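Local coordinates for periplasmic binding protein (Veillonella parvula, PDB 4OVK) that probably binds a solute in the periplasm and hands it to an ABC transporter for uptake into the cell, at residues K15-L20 / I140-K145; E30-A35 / D52-G57; V37-T42 / N88-N93; S61-Y66 / E79-S84; P102-I107 / P124-K129. All coordinates share one frame; numbering follows the deposited sequence.

Contact 1 (K15-L20 / I140-K145); sequences KVVTDL and IRLLGK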
# COMPACT_ATOMS: atom_id res chain seq x y z
N LYS A 15 -4.94 -5.35 29.85
CA LYS A 15 -4.06 -6.31 29.18
C LYS A 15 -2.74 -5.66 28.79
O LYS A 15 -2.65 -4.43 28.71
CB LYS A 15 -4.71 -6.92 27.93
CG LYS A 15 -4.95 -5.94 26.80
CD LYS A 15 -5.75 -6.59 25.67
CE LYS A 15 -6.07 -5.60 24.56
NZ LYS A 15 -7.20 -6.12 23.72
N VAL A 16 -1.73 -6.49 28.54
CA VAL A 16 -0.40 -6.03 28.18
C VAL A 16 -0.03 -6.59 26.81
O VAL A 16 -0.08 -7.80 26.59
CB VAL A 16 0.65 -6.49 29.21
CG1 VAL A 16 2.05 -6.04 28.79
CG2 VAL A 16 0.29 -5.96 30.59
N VAL A 17 0.33 -5.69 25.91
CA VAL A 17 0.70 -6.07 24.57
C VAL A 17 2.13 -5.60 24.33
O VAL A 17 2.51 -4.51 24.75
CB VAL A 17 -0.24 -5.44 23.53
CG1 VAL A 17 0.14 -5.90 22.15
CG2 VAL A 17 -1.68 -5.84 23.82
N THR A 18 2.92 -6.44 23.67
CA THR A 18 4.28 -6.09 23.33
C THR A 18 4.28 -5.53 21.91
O THR A 18 3.83 -6.21 20.99
CB THR A 18 5.19 -7.32 23.39
OG1 THR A 18 5.09 -7.92 24.70
CG2 THR A 18 6.64 -6.94 23.10
N ASP A 19 4.76 -4.29 21.73
CA ASP A 19 4.76 -3.66 20.40
C ASP A 19 6.03 -4.00 19.63
O ASP A 19 6.82 -4.85 20.06
CB ASP A 19 4.48 -2.14 20.48
CG ASP A 19 5.64 -1.32 21.01
OD1 ASP A 19 6.77 -1.85 21.09
OD2 ASP A 19 5.41 -0.12 21.33
N LEU A 20 6.21 -3.38 18.47
CA LEU A 20 7.27 -3.78 17.54
C LEU A 20 8.66 -3.33 17.97
O LEU A 20 9.66 -3.76 17.39
CB LEU A 20 6.94 -3.33 16.11
CG LEU A 20 6.08 -4.30 15.29
CD1 LEU A 20 4.89 -4.82 16.05
CD2 LEU A 20 5.64 -3.68 13.97
N ILE A 140 0.25 -6.36 11.78
CA ILE A 140 -1.07 -6.99 11.75
C ILE A 140 -1.28 -7.89 12.98
O ILE A 140 -2.36 -7.89 13.58
CB ILE A 140 -1.27 -7.76 10.44
CG1 ILE A 140 -1.47 -6.76 9.30
CG2 ILE A 140 -2.46 -8.70 10.55
CD1 ILE A 140 -1.30 -7.36 7.93
N ARG A 141 -0.25 -8.63 13.35
CA ARG A 141 -0.34 -9.55 14.47
C ARG A 141 -0.61 -8.76 15.75
O ARG A 141 -1.48 -9.13 16.56
CB ARG A 141 0.92 -10.39 14.58
CG ARG A 141 0.85 -11.47 15.66
CD ARG A 141 1.95 -12.50 15.48
NE ARG A 141 1.67 -13.40 14.37
CZ ARG A 141 2.58 -13.90 13.54
NH1 ARG A 141 2.20 -14.72 12.57
NH2 ARG A 141 3.87 -13.59 13.65
N LEU A 142 0.13 -7.66 15.91
CA LEU A 142 -0.06 -6.74 17.02
C LEU A 142 -1.49 -6.20 17.05
O LEU A 142 -2.14 -6.20 18.11
CB LEU A 142 0.97 -5.61 16.94
CG LEU A 142 0.84 -4.40 17.88
CD1 LEU A 142 0.97 -4.81 19.33
CD2 LEU A 142 1.89 -3.36 17.56
N LEU A 143 -1.99 -5.73 15.91
CA LEU A 143 -3.37 -5.24 15.84
C LEU A 143 -4.39 -6.31 16.24
O LEU A 143 -5.41 -6.01 16.87
CB LEU A 143 -3.69 -4.72 14.44
CG LEU A 143 -3.02 -3.39 14.11
CD1 LEU A 143 -3.28 -3.07 12.64
CD2 LEU A 143 -3.53 -2.28 15.02
N GLY A 144 -4.13 -7.56 15.87
CA GLY A 144 -4.98 -8.67 16.27
C GLY A 144 -5.10 -8.81 17.78
O GLY A 144 -6.16 -9.11 18.29
N LYS A 145 -4.00 -8.58 18.49
CA LYS A 145 -3.99 -8.65 19.95
C LYS A 145 -4.70 -7.44 20.54
O LYS A 145 -5.47 -7.56 21.48
CB LYS A 145 -2.56 -8.73 20.48
CG LYS A 145 -1.91 -10.07 20.18
CD LYS A 145 -0.79 -10.39 21.14
CE LYS A 145 -0.20 -11.77 20.84
NZ LYS A 145 0.24 -11.87 19.43
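Leu142 turns its forked end up from the helix toward Leu20, Asp19 and Thr18. Its CG stands anti to the backbone N (chi1 171°), which lifts the fork off the helix toward the strand. CD2 is directed to the turn that follows the strand, where it lies 3.7 Å from Leu20 CD1, the two leucines meeting on a slant, and 4.0 Å from Asp19 CA. The CD1 branch lies 3.6 Å from Thr18 O; it also faces Val17 CG1, but the two are modelled too close for that packing to be judged. Val17 CG1 approaches the root of the Lys145 side chain, with Lys145 CB 4.3 Å away. The hairpin of strands 14-18 and 24-28 lies over helix 133-147 of the lobe built on the parallel sheet 55-57, 34-36, 104-108, 125-128, strand and helix running antiparallel with their axes 9.0 Å apart. Polar contact is confined to the start of the strand. There the extended chain of Lys15 reaches the helix and NZ donates to Lys145 O at 3.2 Å, in the carbonyl plane with a C=O...N angle of 147°. The same ammonium bonds to Lys29 O and Ile146 O and pairs with Asp148. A methionine in place of Lys15 would probably leave these carbonyls and the Asp148 carboxylate without their common charged partner. Asp19 directs its carboxylate away from Leu142, to Thr21, Thr23 N and Ser127 N.

Contact 2 (E30-A35 / D52-G57); sequences EINRIA and DKKIVG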
# COMPACT_ATOMS: atom_id res chain seq x y z
N GLU A 30 -10.67 -4.49 26.64
CA GLU A 30 -11.61 -4.18 25.57
C GLU A 30 -11.28 -2.82 24.97
O GLU A 30 -11.47 -1.78 25.60
CB GLU A 30 -13.03 -4.19 26.13
CG GLU A 30 -14.12 -3.62 25.23
CD GLU A 30 -14.37 -4.44 23.99
OE1 GLU A 30 -14.02 -5.65 23.97
OE2 GLU A 30 -14.95 -3.89 23.02
N ILE A 31 -10.77 -2.83 23.74
CA ILE A 31 -10.37 -1.61 23.03
C ILE A 31 -11.49 -1.23 22.10
O ILE A 31 -11.91 -2.03 21.27
CB ILE A 31 -9.05 -1.82 22.26
CG1 ILE A 31 -7.89 -2.08 23.26
CG2 ILE A 31 -8.74 -0.65 21.34
CD1 ILE A 31 -7.47 -0.88 24.10
N ASN A 32 -12.03 -0.03 22.30
CA ASN A 32 -13.17 0.43 21.52
C ASN A 32 -12.88 1.69 20.69
O ASN A 32 -13.64 1.99 19.81
CB ASN A 32 -14.36 0.67 22.44
CG ASN A 32 -15.69 0.63 21.71
OD1 ASN A 32 -15.96 -0.27 20.89
ND2 ASN A 32 -16.56 1.59 22.04
N ARG A 33 -11.78 2.39 21.00
CA ARG A 33 -11.44 3.67 20.37
C ARG A 33 -9.95 3.69 20.04
O ARG A 33 -9.09 3.64 20.94
CB ARG A 33 -11.79 4.84 21.29
CG ARG A 33 -13.27 4.99 21.60
CD ARG A 33 -13.53 6.11 22.61
NE ARG A 33 -13.17 7.44 22.11
CZ ARG A 33 -13.92 8.18 21.30
NH1 ARG A 33 -15.10 7.73 20.86
NH2 ARG A 33 -13.49 9.38 20.91
N ILE A 34 -9.65 3.73 18.75
CA ILE A 34 -8.27 3.71 18.29
C ILE A 34 -7.96 4.92 17.43
O ILE A 34 -8.74 5.28 16.55
CB ILE A 34 -7.98 2.45 17.47
CG1 ILE A 34 -8.23 1.22 18.33
CG2 ILE A 34 -6.54 2.49 16.97
CD1 ILE A 34 -8.38 -0.05 17.52
N ALA A 35 -6.82 5.55 17.71
CA ALA A 35 -6.30 6.63 16.86
C ALA A 35 -5.01 6.16 16.18
O ALA A 35 -4.21 5.43 16.78
CB ALA A 35 -6.05 7.89 17.66
N ASP A 52 -14.70 -0.21 10.32
CA ASP A 52 -14.17 1.08 10.73
C ASP A 52 -14.72 1.54 12.07
O ASP A 52 -14.38 2.64 12.51
CB ASP A 52 -14.48 2.15 9.68
CG ASP A 52 -15.99 2.43 9.54
OD1 ASP A 52 -16.84 1.75 10.14
OD2 ASP A 52 -16.33 3.38 8.83
N LYS A 53 -15.53 0.71 12.73
CA LYS A 53 -16.33 1.16 13.87
C LYS A 53 -15.53 1.65 15.07
O LYS A 53 -16.04 2.47 15.82
CB LYS A 53 -17.33 0.07 14.32
CG LYS A 53 -18.38 -0.31 13.26
CD LYS A 53 -19.48 0.73 13.10
CE LYS A 53 -20.56 0.23 12.14
NZ LYS A 53 -21.42 1.32 11.61
N LYS A 54 -14.30 1.16 15.27
CA LYS A 54 -13.50 1.54 16.43
C LYS A 54 -12.50 2.67 16.17
O LYS A 54 -11.77 3.06 17.08
CB LYS A 54 -12.78 0.32 16.99
CG LYS A 54 -13.73 -0.76 17.50
CD LYS A 54 -13.02 -1.91 18.19
CE LYS A 54 -14.01 -2.76 19.01
NZ LYS A 54 -13.33 -3.79 19.85
N ILE A 55 -12.45 3.18 14.94
CA ILE A 55 -11.46 4.15 14.56
C ILE A 55 -11.97 5.54 14.93
O ILE A 55 -13.05 5.92 14.53
CB ILE A 55 -11.13 4.09 13.06
CG1 ILE A 55 -10.59 2.70 12.71
CG2 ILE A 55 -10.13 5.18 12.68
CD1 ILE A 55 -10.35 2.47 11.23
N VAL A 56 -11.20 6.26 15.73
CA VAL A 56 -11.62 7.61 16.18
C VAL A 56 -10.66 8.73 15.79
O VAL A 56 -10.95 9.89 16.02
CB VAL A 56 -11.84 7.67 17.71
CG1 VAL A 56 -12.90 6.65 18.12
CG2 VAL A 56 -10.54 7.46 18.48
N GLY A 57 -9.52 8.39 15.19
CA GLY A 57 -8.61 9.39 14.70
C GLY A 57 -7.69 8.83 13.64
O GLY A 57 -7.12 7.75 13.81
O HOH W 1 -15.79 -4.99 20.95
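Glu30 opens the segment with a salt bridge to Lys54, OE2 lying 3.6 Å from NZ, and a water accepts from the ammonium while donating to the same carboxylate oxygen. Next comes Ile31, whose carbonyl takes the shorter bond: Lys54 NZ donates to Ile31 O at 2.7 Å, nearly along the C=O axis. The extended lysine chain runs past Asn32 to get there, Lys54 CB 3.4 Å from Asn32 O and Lys54 CE 3.7 Å from Asn32 OD1. Arg33 lays its guanidinium over Val56, with CG1 centred beneath one face, 3.6 Å from the plane; NE and NH2 bond to Lys101 O and Leu100 O, which fix that plane. At Ile34 parallel pairing begins. Its N donates to Lys54 O at 2.8 Å, and its carbonyl receives Val56 N at 2.8 Å in an almost straight bond (178° at H) and, weakly, Gly57 N. This shared acceptor marks a beta bulge, after which Ala35 pairs with Gly57. The strands belong to a beta-alpha-beta unit connected by helix 41-49. Strand 55-57 is an edge strand of the four-stranded sheet within this chain; strand 34-36 lies inside it, bonded on its other side to strand 104-108, the Ile34 side chain, in the conformer described, reaching Leu147 of helix 133-147.

Contact 3 (V37-T42 / N88-N93); sequences VPIPWT and NNFNVN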
# COMPACT_ATOMS: atom_id res chain seq x y z
N VAL A 37 -1.68 7.26 13.83
CA VAL A 37 -0.77 8.25 13.27
C VAL A 37 -0.24 7.86 11.87
O VAL A 37 -0.30 8.68 10.95
CB VAL A 37 0.39 8.55 14.25
CG1 VAL A 37 1.52 9.32 13.57
CG2 VAL A 37 -0.16 9.30 15.45
N PRO A 38 0.27 6.63 11.69
CA PRO A 38 0.84 6.27 10.37
C PRO A 38 -0.21 6.25 9.27
O PRO A 38 -1.32 5.78 9.49
CB PRO A 38 1.40 4.86 10.61
CG PRO A 38 1.65 4.79 12.08
CD PRO A 38 0.55 5.59 12.70
N ILE A 39 0.13 6.77 8.10
CA ILE A 39 -0.87 7.00 7.06
C ILE A 39 -1.52 5.71 6.54
O ILE A 39 -2.74 5.62 6.49
CB ILE A 39 -0.31 7.87 5.91
CG1 ILE A 39 0.05 9.27 6.43
CG2 ILE A 39 -1.33 7.97 4.78
CD1 ILE A 39 0.93 10.06 5.48
N PRO A 40 -0.72 4.70 6.15
CA PRO A 40 -1.35 3.48 5.60
C PRO A 40 -2.08 2.61 6.63
O PRO A 40 -2.85 1.70 6.27
CB PRO A 40 -0.17 2.70 5.01
CG PRO A 40 1.06 3.31 5.56
CD PRO A 40 0.76 4.68 6.06
N TRP A 41 -1.81 2.84 7.91
CA TRP A 41 -2.31 1.97 8.96
C TRP A 41 -3.78 2.15 9.29
O TRP A 41 -4.35 1.32 9.99
CB TRP A 41 -1.37 2.01 10.19
CG TRP A 41 -0.13 1.23 9.85
CD1 TRP A 41 0.94 1.67 9.12
CD2 TRP A 41 0.11 -0.16 10.11
NE1 TRP A 41 1.85 0.65 8.95
CE2 TRP A 41 1.36 -0.49 9.55
CE3 TRP A 41 -0.60 -1.15 10.79
CZ2 TRP A 41 1.91 -1.77 9.63
CZ3 TRP A 41 -0.05 -2.44 10.87
CH2 TRP A 41 1.18 -2.73 10.28
N THR A 42 -4.42 3.21 8.78
CA THR A 42 -5.87 3.35 8.94
C THR A 42 -6.55 2.24 8.15
O THR A 42 -7.38 1.51 8.68
CB THR A 42 -6.37 4.75 8.54
OG1 THR A 42 -5.99 5.68 9.56
CG2 THR A 42 -7.89 4.78 8.40
N ASN A 88 1.26 16.79 9.15
CA ASN A 88 2.01 16.07 8.10
C ASN A 88 3.41 15.66 8.48
O ASN A 88 3.99 14.78 7.84
CB ASN A 88 2.10 16.90 6.81
CG ASN A 88 0.92 16.68 5.90
OD1 ASN A 88 0.04 15.89 6.21
ND2 ASN A 88 0.90 17.37 4.76
N ASN A 89 3.98 16.30 9.49
CA ASN A 89 5.28 15.91 9.98
C ASN A 89 5.13 14.95 11.17
O ASN A 89 6.09 14.69 11.89
CB ASN A 89 6.09 17.15 10.32
CG ASN A 89 6.25 18.07 9.12
OD1 ASN A 89 5.40 18.10 8.21
ND2 ASN A 89 7.35 18.82 9.09
N PHE A 90 3.92 14.43 11.34
CA PHE A 90 3.59 13.42 12.36
C PHE A 90 3.68 13.95 13.80
O PHE A 90 3.73 13.17 14.77
CB PHE A 90 4.41 12.12 12.16
CG PHE A 90 4.19 11.48 10.81
CD1 PHE A 90 3.05 10.73 10.56
CD2 PHE A 90 5.12 11.65 9.79
CE1 PHE A 90 2.83 10.15 9.32
CE2 PHE A 90 4.91 11.07 8.54
CZ PHE A 90 3.76 10.32 8.31
N ASN A 91 3.65 15.28 13.94
CA ASN A 91 3.58 15.91 15.24
C ASN A 91 2.18 15.81 15.81
O ASN A 91 1.22 16.20 15.17
CB ASN A 91 3.98 17.38 15.14
CG ASN A 91 5.42 17.55 14.72
OD1 ASN A 91 6.32 16.94 15.30
ND2 ASN A 91 5.64 18.37 13.71
N VAL A 92 2.09 15.30 17.03
CA VAL A 92 0.81 15.06 17.66
C VAL A 92 0.34 16.27 18.45
O VAL A 92 1.12 16.87 19.20
CB VAL A 92 0.88 13.81 18.57
CG1 VAL A 92 -0.40 13.66 19.38
CG2 VAL A 92 1.13 12.57 17.73
N ASN A 93 -0.92 16.64 18.28
CA ASN A 93 -1.56 17.65 19.11
C ASN A 93 -2.08 16.95 20.37
O ASN A 93 -3.15 16.32 20.35
CB ASN A 93 -2.68 18.33 18.32
CG ASN A 93 -3.45 19.36 19.14
OD1 ASN A 93 -3.39 19.39 20.36
ND2 ASN A 93 -4.19 20.19 18.45
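Val37, Ile39 and Phe90 form an apolar contact between two loops, one leading from strand 34-36 into helix 41-49, the other leading into helix 94-100. It lies at the C-terminal end of the parallel sheet in a Rossmann-like lobe, where loops of solute-binding proteins commonly border the cleft between lobes; consistent with that, Ile39 also touches Tyr276, from the loop after strand 268-270 of the second sheet. Phe90 sits in a left-handed backbone conformation (phi 68°, psi 19°). With CG beside the backbone N (chi1 -59°), its ring lies with the CD1-CE1-CZ border along Val37 and Ile39. Val37 CG1 meets the ring at its edge, 3.7 Å from Phe90 CD1, while Ile39 crosses the ring direction at about a right angle and brings CD1 to 4.0 Å from Phe90 CZ. Trp108 packs against the same ring edge-to-face, and His59 meets it at an incline. With a serine at Phe90, the Val37 and Ile39 methyls would probably lose their shared apolar partner, and Trp108 the ring it packs on. Further along the loop, Val92 CG2 touches Val37 CG2 at 4.2 Å, so Val37 touches both Phe90 and Val92. Val37 O lies in the plane of the Phe90 ring, at its edge, 3.8 Å from CE1.

Contact 4 (S61-Y66 / E79-S84); sequences SAKKSY and ENVNSS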
# COMPACT_ATOMS: atom_id res chain seq x y z
N SER A 61 -3.75 12.90 5.75
CA SER A 61 -3.41 12.26 4.46
C SER A 61 -4.07 10.89 4.26
O SER A 61 -4.36 10.50 3.13
CB SER A 61 -1.89 12.17 4.30
OG SER A 61 -1.34 13.48 4.33
N ALA A 62 -4.32 10.17 5.36
CA ALA A 62 -5.14 8.97 5.31
C ALA A 62 -6.59 9.33 4.92
O ALA A 62 -7.22 8.59 4.15
CB ALA A 62 -5.09 8.21 6.63
N LYS A 63 -7.10 10.45 5.43
CA LYS A 63 -8.44 10.92 5.06
C LYS A 63 -8.45 11.27 3.57
O LYS A 63 -9.32 10.84 2.83
CB LYS A 63 -8.84 12.14 5.89
CG LYS A 63 -10.31 12.53 5.76
CD LYS A 63 -11.21 11.55 6.50
CE LYS A 63 -12.68 11.86 6.31
NZ LYS A 63 -13.05 13.23 6.73
N LYS A 64 -7.45 12.03 3.14
CA LYS A 64 -7.34 12.38 1.72
C LYS A 64 -7.42 11.12 0.85
O LYS A 64 -8.24 11.04 -0.07
CB LYS A 64 -6.04 13.12 1.45
CG LYS A 64 -5.93 13.67 0.03
CD LYS A 64 -4.50 14.04 -0.32
CE LYS A 64 -3.83 14.79 0.81
NZ LYS A 64 -2.36 14.95 0.61
N SER A 65 -6.57 10.14 1.14
CA SER A 65 -6.55 8.87 0.39
C SER A 65 -7.90 8.14 0.45
O SER A 65 -8.37 7.63 -0.57
CB SER A 65 -5.43 7.96 0.88
OG SER A 65 -5.46 6.70 0.22
N TYR A 66 -8.49 8.08 1.64
CA TYR A 66 -9.82 7.51 1.83
C TYR A 66 -10.87 8.09 0.85
O TYR A 66 -11.64 7.33 0.25
CB TYR A 66 -10.24 7.70 3.29
CG TYR A 66 -11.71 7.61 3.60
CD1 TYR A 66 -12.30 6.39 3.89
CD2 TYR A 66 -12.50 8.75 3.62
CE1 TYR A 66 -13.65 6.31 4.20
CE2 TYR A 66 -13.84 8.69 3.94
CZ TYR A 66 -14.42 7.47 4.22
OH TYR A 66 -15.76 7.45 4.55
N GLU A 79 -15.95 9.19 7.19
CA GLU A 79 -16.13 10.58 6.79
C GLU A 79 -16.14 11.53 7.99
O GLU A 79 -15.66 12.66 7.90
CB GLU A 79 -17.43 10.76 6.00
CG GLU A 79 -17.65 12.17 5.48
CD GLU A 79 -16.53 12.60 4.55
OE1 GLU A 79 -16.03 11.75 3.80
OE2 GLU A 79 -16.16 13.79 4.56
N ASN A 80 -16.71 11.08 9.11
CA ASN A 80 -16.89 11.96 10.26
C ASN A 80 -15.85 11.77 11.35
O ASN A 80 -16.00 12.31 12.44
CB ASN A 80 -18.26 11.73 10.86
CG ASN A 80 -19.34 11.88 9.83
OD1 ASN A 80 -19.42 12.90 9.15
ND2 ASN A 80 -20.16 10.86 9.68
N VAL A 81 -14.79 11.02 11.07
CA VAL A 81 -13.74 10.78 12.06
C VAL A 81 -12.82 12.00 12.16
O VAL A 81 -12.59 12.71 11.17
CB VAL A 81 -12.89 9.54 11.66
CG1 VAL A 81 -12.01 9.85 10.45
CG2 VAL A 81 -12.02 9.05 12.78
N ASN A 82 -12.25 12.20 13.33
CA ASN A 82 -11.23 13.22 13.53
C ASN A 82 -9.99 12.95 12.70
O ASN A 82 -9.47 11.83 12.71
CB ASN A 82 -10.82 13.21 15.00
CG ASN A 82 -9.77 14.25 15.31
OD1 ASN A 82 -8.61 14.16 14.91
ND2 ASN A 82 -10.17 15.25 16.05
N SER A 83 -9.53 13.95 11.96
CA SER A 83 -8.22 13.88 11.29
C SER A 83 -7.32 15.08 11.60
O SER A 83 -6.40 15.41 10.83
CB SER A 83 -8.40 13.76 9.79
OG SER A 83 -9.08 14.88 9.27
N SER A 84 -7.58 15.72 12.73
CA SER A 84 -6.88 16.94 13.12
C SER A 84 -5.82 16.72 14.20
O SER A 84 -5.07 17.64 14.54
CB SER A 84 -7.89 17.98 13.59
OG SER A 84 -8.55 17.55 14.77
O HOH W 2 -12.99 14.66 4.44
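In one of its two conformers Lys63 bonds to the backbone of Glu79 more closely than to its acid group: NZ donates to Glu79 O at 2.9 Å, whereas the salt bridge from Lys63 NZ to Glu79 OE2 is long, at 3.8 Å. The bond comes in from above the carbonyl plane, 38° out of it, and so does not follow a lone pair. A water spans the wider gap, accepting from Lys63 NZ at 2.7 Å and donating to Glu79 OE2. The lysine CG is anti to the backbone N (chi1 -169°), and bends at chi2 and chi4 swing the ammonium over to Glu79, while CB rests against Ser83 CB. One turn on, Tyr66 sets its ring edge against the Glu79 carboxylate, with OE1 in the ring plane and 3.8 Å from Tyr66 CE2; the two planes are 37° apart. The tyrosine hydroxyl bonds to Ala75 O, and Phe71 meets the ring edge-to-face. The contact joins helix 60-67 to the loop before helix 94-100, on the surface of the lobe; in that loop Asn82 forms an Asx turn with Ser84 N. Glu79 OE1 pairs with Lys72, and the Glu67 carboxylate lies near. Two lysines around two glutamates would be expected to balance these charges, while the carbonyl bond gives Lys63 a hold that does not depend on the long ion pair.

Contact 5 (P102-I107 / P124-K129); sequences PDVVII and PAVSIK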
# COMPACT_ATOMS: atom_id res chain seq x y z
N PRO A 102 -8.76 8.31 23.00
CA PRO A 102 -8.62 6.97 22.47
C PRO A 102 -8.12 6.01 23.57
O PRO A 102 -7.45 6.44 24.53
CB PRO A 102 -7.57 7.15 21.37
CG PRO A 102 -6.73 8.29 21.84
CD PRO A 102 -7.62 9.18 22.65
N ASP A 103 -8.44 4.74 23.42
CA ASP A 103 -7.93 3.69 24.28
C ASP A 103 -6.51 3.31 23.89
O ASP A 103 -5.80 2.73 24.70
CB ASP A 103 -8.81 2.46 24.20
CG ASP A 103 -10.22 2.74 24.62
OD1 ASP A 103 -10.42 3.46 25.62
OD2 ASP A 103 -11.14 2.24 23.96
N VAL A 104 -6.11 3.59 22.65
CA VAL A 104 -4.74 3.33 22.21
C VAL A 104 -4.49 4.18 20.96
O VAL A 104 -5.41 4.46 20.19
CB VAL A 104 -4.47 1.82 21.95
CG1 VAL A 104 -5.31 1.29 20.82
CG2 VAL A 104 -2.99 1.53 21.70
N VAL A 105 -3.24 4.61 20.82
CA VAL A 105 -2.77 5.33 19.66
C VAL A 105 -1.64 4.53 19.02
O VAL A 105 -0.70 4.09 19.69
CB VAL A 105 -2.24 6.73 20.04
CG1 VAL A 105 -1.86 7.54 18.79
CG2 VAL A 105 -3.30 7.47 20.84
N ILE A 106 -1.73 4.36 17.70
CA ILE A 106 -0.65 3.73 16.94
C ILE A 106 0.28 4.85 16.51
O ILE A 106 -0.17 5.82 15.89
CB ILE A 106 -1.19 2.99 15.69
CG1 ILE A 106 -2.40 2.10 16.04
CG2 ILE A 106 -0.09 2.16 15.03
CD1 ILE A 106 -2.14 1.04 17.09
N ILE A 107 1.56 4.71 16.84
CA ILE A 107 2.59 5.68 16.48
C ILE A 107 3.77 4.97 15.82
O ILE A 107 3.78 3.75 15.71
CB ILE A 107 3.10 6.48 17.71
CG1 ILE A 107 3.75 5.55 18.75
CG2 ILE A 107 1.95 7.27 18.33
CD1 ILE A 107 4.41 6.31 19.89
N PRO A 124 -2.52 4.94 26.26
CA PRO A 124 -1.59 3.94 25.75
C PRO A 124 -1.22 4.19 24.30
O PRO A 124 -2.05 4.68 23.52
CB PRO A 124 -2.37 2.63 25.88
CG PRO A 124 -3.34 2.89 27.00
CD PRO A 124 -3.75 4.32 26.80
N ALA A 125 0.01 3.87 23.95
CA ALA A 125 0.51 4.03 22.59
C ALA A 125 1.38 2.83 22.22
O ALA A 125 2.19 2.37 23.04
CB ALA A 125 1.31 5.31 22.47
N VAL A 126 1.21 2.34 21.00
CA VAL A 126 2.00 1.23 20.49
C VAL A 126 2.77 1.69 19.28
O VAL A 126 2.22 2.39 18.41
CB VAL A 126 1.17 -0.03 20.17
CG1 VAL A 126 0.58 -0.62 21.45
CG2 VAL A 126 0.08 0.24 19.17
N SER A 127 4.04 1.30 19.23
CA SER A 127 4.93 1.74 18.18
C SER A 127 5.04 0.64 17.13
O SER A 127 5.22 -0.53 17.46
CB SER A 127 6.31 2.08 18.74
OG SER A 127 6.23 3.18 19.65
N ILE A 128 4.92 1.03 15.86
CA ILE A 128 5.17 0.11 14.77
C ILE A 128 6.35 0.60 13.90
O ILE A 128 6.93 1.65 14.18
CB ILE A 128 3.91 -0.07 13.90
CG1 ILE A 128 3.45 1.26 13.31
CG2 ILE A 128 2.78 -0.70 14.71
CD1 ILE A 128 2.54 1.04 12.14
N LYS A 129 6.68 -0.18 12.88
CA LYS A 129 7.83 0.09 11.99
C LYS A 129 7.42 0.20 10.52
O LYS A 129 6.33 -0.23 10.14
CB LYS A 129 8.85 -1.03 12.09
CG LYS A 129 9.46 -1.24 13.46
CD LYS A 129 10.75 -2.04 13.31
CE LYS A 129 11.17 -2.68 14.62
NZ LYS A 129 11.35 -1.66 15.70
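Val105, Ile106 and Ile107 run parallel to Ala125, Val126 and Ser127 as neighbouring strands of the Rossmann-like sheet, the two ends of a beta-alpha-beta crossover through helix 112-120. The middle is close-knit and buried. Four backbone bonds alternate across it, Val105 N to Pro124 O, Val126 N to Val105 O, Ile107 N to Val126 O at 2.9 Å and Ile128 N to Ile107 O, the third nearly straight at 175°. On the face bearing Ile107 and Ala125, Ile107 holds CG1 between its backbone N and carbonyl carbon (chi1 62°), which places CG1 3.5 Å from Ser127 OG and brings CD1 to 4.2 Å from Ala125 CB. Helix 112-120 covers this face through Val114, Ala115 and Leu118. On the other face Val104 CG2 meets Val126 CG1 at 4.2 Å, and Ile106 CG2, in the one of two conformers described here, slants against Ile128 CG1 at 4.0 Å. Leu142 and Ile146 of helix 133-147 pack on Ile128 and Val126. Lys129 and the Asp103 side chain, by contrast, are partly exposed and turn away. The Lys129 ammonium forms a long, weak ion pair with Asp109 and a weak hydrogen bond to Leu20 O; Asp103 sends OD2 to Asn32 N. Close packing returns at the Asp103 carbonyl, which lies alongside the Pro124 ring, with Asp103 O 3.3 Å from Pro124 CD.

Contacts 2 and 5 are two seams of one parallel sheet, ordered 55-57, 34-36, 104-108, 125-128, about 11 Å apart between centres; backbone bonds between strands 34-36 and 104-108 join them. Contact 1, about 10 Å from contact 5 between centres, binds the N-terminal hairpin to the outer strand, through Asp19 and Leu20 to Ser127, and to the helix that follows it. Its segments enclose all the others along the chain; contacts 2 and 3 interleave, and contact 5 follows them. Contact 3 lies where the sheet passes into its loops, Val37 N bonding to Ile106 O. Contact 4 is nested within contact 3 and lies on the far flank, about 24 Å from contact 1 between centres. Together they build one lobe, from its N-terminal edge toward the probable cleft.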